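Local coordinates for protein mannan endo-1,6-alpha-mannosidase (Chaetomium thermophilum, PDB 6RY0) that probably acts on alpha-1,6-mannosidic linkages as a transglycosidase, consistent with transfer of GPI-anchored glycoproteins into the fungal cell wall, at residues G370-S375 with P381-T386. Numbering follows the deposited sequence.
Sequences GFYWKS and PSVDHT. With CA (calcium ion), chain C.
Tyr372 hydrogen-bonds Asp384 through its hydroxyl, within the loop that joins helix 342-358 to helix 389-401 in the (alpha/alpha)6 barrel of this glycosyl hydrolase family 76 protein. The contact joins 370-375 to 381-386, which carries a calcium ligand. The two side chains approach from opposite directions. Tyr372 OH donates a short hydrogen bond of 2.6 Å to Asp384 OD2. The oxygen accepts through its syn lone pair, on the side of OD1, so Tyr372 OH also lies 3.2 Å from Asp384 OD1. Asp384 OD2 sits at the edge of the tyrosine ring, near its plane. The ring and carboxylate planes are 31° apart. Asp384 CG lies beside its own backbone N, opposite the carbonyl carbon (chi1 -66°), which turns the carboxylate toward the phenol. Asp384 OD1 has a further, weak hydrogen bond from Gly314 N.

Val383 adds a looser apolar contact. Its CG2 reaches Tyr372 CE1 obliquely at 4.3 Å. One face of the tyrosine ring is covered by its neighbour, with Phe371 CD2 over the ring centre. Tyr372 is also the centre of an inverse gamma turn. Its carbonyl oxygen accepts a hydrogen bond from Ser375 OG at 2.7 Å. Next to it, Trp373 NE1 donates to Gly370 O, which lies in the indole plane, and this bond helps fix the rotation of the ring.

On the other segment, Pro381 starts a short 3-10 turn closed by Asp384 N bonding to Pro381 O. The residue after Asp384 binds the metal through its backbone. The calcium ion is held by His385 O at 2.5 Å, by Asp73 OD1 and by four waters.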
loop_
_atom_site.group_PDB
_atom_site.type_symbol
_atom_site.label_atom_id
_atom_site.label_comp_id
_atom_site.label_asym_id
_atom_site.label_seq_id
_atom_site.Cartn_x
_atom_site.Cartn_y
_atom_site.Cartn_z
ATOM N N GLY A 370 -2.513 15.579 12.455
ATOM C CA GLY A 370 -3.121 14.453 13.138
ATOM C C GLY A 370 -3.897 13.571 12.175
ATOM O O GLY A 370 -3.755 13.651 10.951
ATOM N N PHE A 371 -4.695 12.693 12.774
ATOM C CA PHE A 371 -5.368 11.602 12.097
ATOM C C PHE A 371 -6.851 11.817 11.911
ATOM O O PHE A 371 -7.462 11.209 11.018
ATOM C CB PHE A 371 -5.208 10.331 12.924
ATOM C CG PHE A 371 -5.795 9.096 12.287
ATOM C CD1 PHE A 371 -5.255 8.583 11.115
ATOM C CD2 PHE A 371 -6.868 8.440 12.867
ATOM C CE1 PHE A 371 -5.765 7.440 10.550
ATOM C CE2 PHE A 371 -7.365 7.286 12.299
ATOM C CZ PHE A 371 -6.825 6.803 11.130
ATOM N N TYR A 372 -7.473 12.608 12.777
ATOM C CA TYR A 372 -8.936 12.609 12.915
ATOM C C TYR A 372 -9.515 13.672 12.002
ATOM O O TYR A 372 -10.067 14.710 12.430
ATOM C CB TYR A 372 -9.315 12.776 14.412
ATOM C CG TYR A 372 -8.809 11.594 15.241
ATOM C CD1 TYR A 372 -7.519 11.582 15.725
ATOM C CD2 TYR A 372 -9.603 10.491 15.488
ATOM C CE1 TYR A 372 -7.016 10.513 16.432
ATOM C CE2 TYR A 372 -9.119 9.404 16.197
ATOM C CZ TYR A 372 -7.821 9.414 16.660
ATOM O OH TYR A 372 -7.362 8.333 17.362
ATOM N N TRP A 373 -9.388 13.419 10.700
ATOM C CA TRP A 373 -9.731 14.422 9.706
ATOM C C TRP A 373 -11.218 14.776 9.747
ATOM O O TRP A 373 -11.593 15.947 9.720
ATOM C CB TRP A 373 -9.329 13.958 8.306
ATOM C CG TRP A 373 -7.898 13.560 8.134
ATOM C CD1 TRP A 373 -6.861 13.697 9.015
ATOM C CD2 TRP A 373 -7.359 12.925 6.976
ATOM N NE1 TRP A 373 -5.704 13.179 8.470
ATOM C CE2 TRP A 373 -5.982 12.692 7.221
ATOM C CE3 TRP A 373 -7.895 12.552 5.744
ATOM C CZ2 TRP A 373 -5.140 12.100 6.285
ATOM C CZ3 TRP A 373 -7.058 11.954 4.809
ATOM C CH2 TRP A 373 -5.689 11.741 5.095
ATOM N N LYS A 374 -12.059 13.755 9.796
ATOM C CA LYS A 374 -13.497 14.003 9.812
ATOM C C LYS A 374 -13.899 14.905 10.981
ATOM O O LYS A 374 -14.779 15.747 10.825
ATOM C CB LYS A 374 -14.252 12.691 9.851
ATOM C CG LYS A 374 -15.799 12.846 9.933
ATOM C CD LYS A 374 -16.466 13.597 8.740
ATOM C CE LYS A 374 -17.979 13.733 8.897
ATOM N NZ LYS A 374 -18.487 14.763 9.831
ATOM N N SER A 375 -13.258 14.734 12.125
ATOM C CA SER A 375 -13.598 15.516 13.321
ATOM C C SER A 375 -13.379 16.988 13.155
ATOM O O SER A 375 -13.933 17.790 13.903
ATOM C CB SER A 375 -12.757 15.076 14.528
ATOM O OG SER A 375 -11.442 15.634 14.556
ATOM N N PRO A 381 -0.870 13.215 17.905
ATOM C CA PRO A 381 -0.564 11.796 17.702
ATOM C C PRO A 381 -0.178 11.033 18.951
ATOM O O PRO A 381 -0.309 9.809 18.957
ATOM C CB PRO A 381 0.563 11.820 16.661
ATOM C CG PRO A 381 0.240 13.057 15.858
ATOM C CD PRO A 381 -0.256 14.060 16.862
ATOM N N SER A 382 0.212 11.703 20.016
ATOM C CA SER A 382 0.540 10.994 21.239
ATOM C C SER A 382 -0.692 10.243 21.790
ATOM O O SER A 382 -0.502 9.254 22.509
ATOM C CB SER A 382 1.061 11.989 22.273
ATOM O OG SER A 382 0.022 12.865 22.699
ATOM N N VAL A 383 -1.911 10.638 21.417
ATOM C CA VAL A 383 -3.076 9.927 21.908
ATOM C C VAL A 383 -3.097 8.506 21.386
ATOM O O VAL A 383 -3.676 7.613 22.034
ATOM C CB VAL A 383 -4.434 10.639 21.587
ATOM C CG1 VAL A 383 -4.413 12.044 22.146
ATOM C CG2 VAL A 383 -4.830 10.552 20.108
ATOM N N ASP A 384 -2.489 8.289 20.217
ATOM C CA ASP A 384 -2.390 6.955 19.644
ATOM C C ASP A 384 -0.988 6.372 19.784
ATOM O O ASP A 384 -0.643 5.397 19.137
ATOM C CB ASP A 384 -2.900 6.950 18.215
ATOM C CG ASP A 384 -4.388 7.231 18.147
ATOM O OD1 ASP A 384 -5.160 6.620 18.906
ATOM O OD2 ASP A 384 -4.802 8.090 17.339
ATOM N N HIS A 385 -0.193 6.958 20.680
ATOM C CA HIS A 385 1.041 6.342 21.164
ATOM C C HIS A 385 2.124 6.213 20.113
ATOM O O HIS A 385 2.956 5.307 20.197
ATOM C CB HIS A 385 0.760 4.968 21.799
ATOM C CG HIS A 385 -0.425 4.973 22.685
ATOM N ND1 HIS A 385 -0.396 5.550 23.933
ATOM C CD2 HIS A 385 -1.700 4.573 22.481
ATOM C CE1 HIS A 385 -1.595 5.464 24.487
ATOM N NE2 HIS A 385 -2.406 4.874 23.625
ATOM N N THR A 386 2.166 7.141 19.162
ATOM C CA THR A 386 3.280 7.230 18.236
ATOM C C THR A 386 3.695 8.675 18.081
ATOM O O THR A 386 2.969 9.603 18.458
ATOM C CB THR A 386 2.996 6.638 16.819
ATOM O OG1 THR A 386 2.408 7.632 15.981
ATOM C CG2 THR A 386 2.173 5.387 16.857
HETATM CA CA CA C . 4.977 4.159 20.998
HETATM O O HOH W 1 5.893 2.026 20.475
HETATM O O HOH W 2 7.410 4.301 21.435
HETATM O O HOH W 3 5.518 6.224 21.732
HETATM O O HOH W 4 3.759 2.648 20.255
#